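Local structure of Sso-CP2 metallo-carboxypetidase (4MMO) at residues L312-K326 and E337-T349. The protein is a zinc-binding metallo-carboxypeptidase of the M20 family that probably hydrolyses peptide bonds at the C-terminal end of its substrates. Sequence-based numbering, arbitrary orientation.
Sequences LVPNQDPYKVFELLK and EILAHGFEYPVRT. With SO4 (sulfate ion), chain F.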
loop_
_atom_site.group_PDB
_atom_site.type_symbol
_atom_site.label_atom_id
_atom_site.label_comp_id
_atom_site.label_asym_id
_atom_site.label_seq_id
_atom_site.Cartn_x
_atom_site.Cartn_y
_atom_site.Cartn_z
ATOM N N LEU A 312 11.428 -0.266 20.725
ATOM C CA LEU A 312 12.502 -0.914 21.467
ATOM C C LEU A 312 12.369 -0.719 22.972
ATOM O O LEU A 312 11.736 0.230 23.437
ATOM C CB LEU A 312 13.845 -0.362 20.994
ATOM C CG LEU A 312 14.076 -0.466 19.484
ATOM C CD1 LEU A 312 15.338 0.279 19.078
ATOM C CD2 LEU A 312 14.150 -1.928 19.063
ATOM N N VAL A 313 12.976 -1.631 23.726
ATOM C CA VAL A 313 12.976 -1.571 25.181
ATOM C C VAL A 313 14.409 -1.747 25.669
ATOM O O VAL A 313 15.253 -2.242 24.925
ATOM C CB VAL A 313 12.070 -2.662 25.791
ATOM C CG1 VAL A 313 10.640 -2.494 25.303
ATOM C CG2 VAL A 313 12.585 -4.055 25.445
ATOM N N PRO A 314 14.691 -1.340 26.918
ATOM C CA PRO A 314 16.061 -1.436 27.432
ATOM C C PRO A 314 16.576 -2.873 27.373
ATOM O O PRO A 314 15.779 -3.753 27.680
ATOM C CB PRO A 314 15.920 -0.983 28.890
ATOM C CG PRO A 314 14.696 -0.137 28.911
ATOM C CD PRO A 314 13.769 -0.760 27.911
ATOM N N ASN A 315 17.831 -3.135 26.994
ATOM C CA ASN A 315 18.835 -2.135 26.635
ATOM C C ASN A 315 19.117 -2.147 25.137
ATOM O O ASN A 315 20.271 -2.079 24.716
ATOM C CB ASN A 315 20.133 -2.428 27.390
ATOM C CG ASN A 315 19.982 -2.266 28.893
ATOM O OD1 ASN A 315 19.562 -1.215 29.375
ATOM N ND2 ASN A 315 20.311 -3.314 29.641
ATOM N N GLN A 316 18.069 -2.251 24.327
ATOM C CA GLN A 316 18.247 -2.299 22.880
ATOM C C GLN A 316 18.769 -0.969 22.347
ATOM O O GLN A 316 18.317 0.100 22.758
ATOM C CB GLN A 316 16.936 -2.642 22.178
ATOM C CG GLN A 316 16.441 -4.054 22.416
ATOM C CD GLN A 316 15.121 -4.303 21.721
ATOM O OE1 GLN A 316 14.145 -3.590 21.955
ATOM N NE2 GLN A 316 15.089 -5.298 20.837
ATOM N N ASP A 317 19.727 -1.056 21.429
ATOM C CA ASP A 317 20.307 0.104 20.772
ATOM C C ASP A 317 19.774 0.133 19.342
ATOM O O ASP A 317 19.976 -0.822 18.594
ATOM C CB ASP A 317 21.834 -0.027 20.772
ATOM C CG ASP A 317 22.537 1.192 20.202
ATOM O OD1 ASP A 317 21.949 1.915 19.370
ATOM O OD2 ASP A 317 23.702 1.419 20.590
ATOM N N PRO A 318 19.097 1.225 18.950
ATOM C CA PRO A 318 18.495 1.251 17.613
ATOM C C PRO A 318 19.518 1.104 16.491
ATOM O O PRO A 318 19.235 0.448 15.485
ATOM C CB PRO A 318 17.816 2.625 17.560
ATOM C CG PRO A 318 18.505 3.434 18.595
ATOM C CD PRO A 318 18.852 2.480 19.681
ATOM N N TYR A 319 20.697 1.693 16.660
ATOM C CA TYR A 319 21.750 1.558 15.662
ATOM C C TYR A 319 22.222 0.106 15.572
ATOM O O TYR A 319 22.567 -0.376 14.499
ATOM C CB TYR A 319 22.913 2.502 15.974
ATOM C CG TYR A 319 22.531 3.960 15.864
ATOM C CD1 TYR A 319 22.497 4.594 14.631
ATOM C CD2 TYR A 319 22.196 4.701 16.991
ATOM C CE1 TYR A 319 22.143 5.921 14.518
ATOM C CE2 TYR A 319 21.838 6.038 16.886
ATOM C CZ TYR A 319 21.814 6.639 15.644
ATOM O OH TYR A 319 21.466 7.965 15.518
ATOM N N LYS A 320 22.217 -0.598 16.695
ATOM C CA LYS A 320 22.569 -2.010 16.683
ATOM C C LYS A 320 21.471 -2.845 16.016
ATOM O O LYS A 320 21.758 -3.739 15.222
ATOM C CB LYS A 320 22.819 -2.507 18.102
ATOM C CG LYS A 320 23.275 -3.949 18.172
ATOM C CD LYS A 320 23.802 -4.293 19.553
ATOM C CE LYS A 320 24.287 -5.731 19.619
ATOM N NZ LYS A 320 24.859 -6.063 20.954
ATOM N N VAL A 321 20.215 -2.547 16.336
ATOM C CA VAL A 321 19.093 -3.291 15.776
ATOM C C VAL A 321 19.088 -3.139 14.260
ATOM O O VAL A 321 18.777 -4.082 13.536
ATOM C CB VAL A 321 17.747 -2.817 16.372
ATOM C CG1 VAL A 321 16.565 -3.423 15.621
ATOM C CG2 VAL A 321 17.673 -3.184 17.846
ATOM N N PHE A 322 19.453 -1.949 13.791
ATOM C CA PHE A 322 19.550 -1.682 12.364
ATOM C C PHE A 322 20.581 -2.596 11.715
ATOM O O PHE A 322 20.379 -3.082 10.606
ATOM C CB PHE A 322 19.924 -0.218 12.127
ATOM C CG PHE A 322 19.848 0.208 10.686
ATOM C CD1 PHE A 322 18.721 -0.062 9.925
ATOM C CD2 PHE A 322 20.895 0.901 10.099
ATOM C CE1 PHE A 322 18.645 0.337 8.600
ATOM C CE2 PHE A 322 20.822 1.306 8.776
ATOM C CZ PHE A 322 19.696 1.024 8.027
ATOM N N GLU A 323 21.689 -2.834 12.412
ATOM C CA GLU A 323 22.740 -3.697 11.883
ATOM C C GLU A 323 22.281 -5.152 11.875
ATOM O O GLU A 323 22.556 -5.891 10.927
ATOM C CB GLU A 323 24.032 -3.548 12.699
ATOM C CG GLU A 323 25.187 -4.411 12.203
ATOM C CD GLU A 323 25.523 -4.172 10.737
ATOM O OE1 GLU A 323 25.433 -3.012 10.278
ATOM O OE2 GLU A 323 25.876 -5.149 10.041
ATOM N N LEU A 324 21.586 -5.562 12.933
ATOM C CA LEU A 324 21.046 -6.915 13.012
ATOM C C LEU A 324 20.020 -7.141 11.905
ATOM O O LEU A 324 19.994 -8.196 11.271
ATOM C CB LEU A 324 20.396 -7.160 14.374
ATOM C CG LEU A 324 21.316 -7.170 15.596
ATOM C CD1 LEU A 324 20.508 -7.452 16.851
ATOM C CD2 LEU A 324 22.433 -8.193 15.447
ATOM N N LEU A 325 19.175 -6.140 11.678
ATOM C CA LEU A 325 18.201 -6.204 10.605
ATOM C C LEU A 325 18.909 -6.382 9.272
ATOM O O LEU A 325 18.496 -7.190 8.443
ATOM C CB LEU A 325 17.356 -4.932 10.568
ATOM C CG LEU A 325 16.432 -4.802 9.355
ATOM C CD1 LEU A 325 15.421 -5.941 9.330
ATOM C CD2 LEU A 325 15.731 -3.453 9.352
ATOM N N LYS A 326 19.977 -5.622 9.065
ATOM C CA LYS A 326 20.679 -5.663 7.791
ATOM C C LYS A 326 21.340 -7.018 7.562
ATOM O O LYS A 326 21.255 -7.566 6.469
ATOM C CB LYS A 326 21.685 -4.517 7.691
ATOM C CG LYS A 326 21.020 -3.194 7.334
ATOM C CD LYS A 326 21.852 -1.996 7.749
ATOM C CE LYS A 326 22.998 -1.745 6.792
ATOM N NZ LYS A 326 23.828 -0.585 7.223
ATOM N N GLU A 337 17.133 -1.273 -1.724
ATOM C CA GLU A 337 17.586 -0.170 -0.895
ATOM C C GLU A 337 17.025 -0.299 0.513
ATOM O O GLU A 337 15.913 -0.797 0.706
ATOM C CB GLU A 337 17.127 1.155 -1.506
ATOM C CG GLU A 337 18.197 2.231 -1.533
ATOM C CD GLU A 337 17.645 3.598 -1.897
ATOM O OE1 GLU A 337 16.419 3.711 -2.115
ATOM O OE2 GLU A 337 18.439 4.562 -1.961
ATOM N N ILE A 338 17.806 0.145 1.493
ATOM C CA ILE A 338 17.341 0.259 2.866
ATOM C C ILE A 338 17.582 1.683 3.341
ATOM O O ILE A 338 18.708 2.177 3.295
ATOM C CB ILE A 338 18.072 -0.693 3.820
ATOM C CG1 ILE A 338 18.221 -2.083 3.202
ATOM C CG2 ILE A 338 17.319 -0.770 5.145
ATOM C CD1 ILE A 338 19.136 -2.996 3.987
ATOM N N LEU A 339 16.517 2.334 3.789
ATOM C CA LEU A 339 16.585 3.696 4.297
ATOM C C LEU A 339 16.089 3.701 5.739
ATOM O O LEU A 339 15.076 3.078 6.045
ATOM C CB LEU A 339 15.713 4.611 3.443
ATOM C CG LEU A 339 15.989 4.570 1.939
ATOM C CD1 LEU A 339 14.805 5.131 1.167
ATOM C CD2 LEU A 339 17.257 5.340 1.611
ATOM N N ALA A 340 16.801 4.401 6.619
ATOM C CA ALA A 340 16.436 4.457 8.033
ATOM C C ALA A 340 16.427 5.885 8.566
ATOM O O ALA A 340 17.055 6.772 7.995
ATOM C CB ALA A 340 17.384 3.609 8.845
ATOM N N HIS A 341 15.711 6.094 9.668
ATOM C CA HIS A 341 15.710 7.377 10.365
ATOM C C HIS A 341 15.002 7.268 11.713
ATOM O O HIS A 341 14.412 6.239 12.036
ATOM C CB HIS A 341 15.042 8.463 9.518
ATOM C CG HIS A 341 13.603 8.189 9.205
ATOM N ND1 HIS A 341 13.207 7.403 8.143
ATOM C CD2 HIS A 341 12.466 8.606 9.810
ATOM C CE1 HIS A 341 11.887 7.346 8.112
ATOM N NE2 HIS A 341 11.413 8.066 9.112
ATOM N N GLY A 342 15.080 8.333 12.501
ATOM C CA GLY A 342 14.400 8.389 13.780
ATOM C C GLY A 342 14.922 7.397 14.802
ATOM O O GLY A 342 14.146 6.819 15.564
ATOM N N PHE A 343 16.236 7.196 14.823
ATOM C CA PHE A 343 16.854 6.349 15.833
ATOM C C PHE A 343 16.608 6.967 17.208
ATOM O O PHE A 343 17.010 8.098 17.464
ATOM C CB PHE A 343 18.359 6.211 15.586
ATOM C CG PHE A 343 18.713 5.642 14.235
ATOM C CD1 PHE A 343 18.767 6.457 13.114
ATOM C CD2 PHE A 343 19.009 4.298 14.089
ATOM C CE1 PHE A 343 19.096 5.938 11.871
ATOM C CE2 PHE A 343 19.340 3.773 12.853
ATOM C CZ PHE A 343 19.383 4.596 11.741
ATOM N N GLU A 344 15.923 6.230 18.078
ATOM C CA GLU A 344 15.635 6.703 19.432
ATOM C C GLU A 344 15.959 5.597 20.423
ATOM O O GLU A 344 15.678 4.429 20.169
ATOM C CB GLU A 344 14.165 7.109 19.566
ATOM C CG GLU A 344 13.716 8.210 18.612
ATOM C CD GLU A 344 13.706 9.582 19.261
ATOM O OE1 GLU A 344 14.729 9.964 19.871
ATOM O OE2 GLU A 344 12.669 10.275 19.169
ATOM N N TYR A 345 16.561 5.966 21.547
ATOM C CA TYR A 345 16.931 4.994 22.569
ATOM C C TYR A 345 15.775 4.763 23.537
ATOM O O TYR A 345 15.056 5.703 23.874
ATOM C CB TYR A 345 18.148 5.487 23.358
ATOM C CG TYR A 345 19.424 5.579 22.552
ATOM C CD1 TYR A 345 19.747 6.735 21.855
ATOM C CD2 TYR A 345 20.310 4.512 22.497
ATOM C CE1 TYR A 345 20.913 6.823 21.123
ATOM C CE2 TYR A 345 21.479 4.590 21.762
ATOM C CZ TYR A 345 21.777 5.748 21.080
ATOM O OH TYR A 345 22.941 5.831 20.348
ATOM N N PRO A 346 15.591 3.513 23.997
ATOM C CA PRO A 346 14.639 3.279 25.088
ATOM C C PRO A 346 15.202 3.792 26.408
ATOM O O PRO A 346 16.422 3.920 26.531
ATOM C CB PRO A 346 14.520 1.756 25.124
ATOM C CG PRO A 346 15.831 1.275 24.619
ATOM C CD PRO A 346 16.243 2.266 23.565
ATOM N N VAL A 347 14.329 4.073 27.373
ATOM C CA VAL A 347 14.732 4.657 28.649
ATOM C C VAL A 347 13.806 4.202 29.764
ATOM O O VAL A 347 12.597 4.089 29.567
ATOM C CB VAL A 347 14.670 6.201 28.608
ATOM C CG1 VAL A 347 14.986 6.805 29.977
ATOM C CG2 VAL A 347 15.617 6.753 27.574
ATOM N N ARG A 348 14.388 3.956 30.934
ATOM C CA ARG A 348 13.633 3.721 32.158
ATOM C C ARG A 348 14.415 4.288 33.329
ATOM O O ARG A 348 15.584 3.950 33.514
ATOM C CB ARG A 348 13.393 2.232 32.374
ATOM C CG ARG A 348 12.149 1.718 31.703
ATOM C CD ARG A 348 11.992 0.232 31.901
ATOM N NE ARG A 348 10.962 -0.304 31.019
ATOM C CZ ARG A 348 10.944 -1.545 30.545
ATOM N NH1 ARG A 348 11.901 -2.408 30.867
ATOM N NH2 ARG A 348 9.959 -1.925 29.746
ATOM N N THR A 349 13.776 5.150 34.113
ATOM C CA THR A 349 14.443 5.794 35.238
ATOM C C THR A 349 13.780 5.405 36.553
ATOM O O THR A 349 12.710 4.795 36.569
ATOM C CB THR A 349 14.434 7.327 35.095
ATOM O OG1 THR A 349 13.091 7.812 35.187
ATOM C CG2 THR A 349 15.037 7.740 33.762
HETATM S S SO4 F . 25.118 -2.042 4.191
HETATM O O1 SO4 F . 23.799 -2.165 3.573
HETATM O O2 SO4 F . 25.181 -0.788 4.937
HETATM O O3 SO4 F . 25.337 -3.176 5.092
HETATM O O4 SO4 F . 26.151 -2.034 3.158
#
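Pro314 packs against two residues of 337-349: its CD lies 3.8 Å from Pro346 CB and also over one face of the Arg348 guanidinium, whose NE hydrogen-bonds to Asn376. The Pro346 ring fits into the turn of 313-316, with CD 3.1 Å from Gln316 O. Asp317, the N-cap, accepts Tyr319 N at OD1 (3.0 Å); the N-H comes in on the anti side, tilted out of the carboxylate plane. Pro318 sets CD off-centre over the Tyr345 ring and CB against Phe343. With CG anti to its carbonyl carbon (chi1 -65°), Tyr319 lays its ring on Phe343 as an offset stack, centroids 4.2 Å apart and planes 6° from parallel; Tyr345 OH lies at the edge of the Tyr319 ring. Phe322 instead receives the edge of Phe343 on its face, the planes at 80°, while Ala340 CB sits over the ring. Replacing Phe343 with alanine would probably leave Tyr319 without its stacking partner and open a gap beside Phe322. Lys326 CG touches Ile338 CD1; Lys326 NZ hydrogen-bonds to O2 of a sulfate (2.7 Å), probably from the crystallisation liquor. Residues 318-326 thus pack on strand 337-344 through an aromatic cluster, helix-on-sheet, in the alpha/beta dimerisation domain of M20 peptidases.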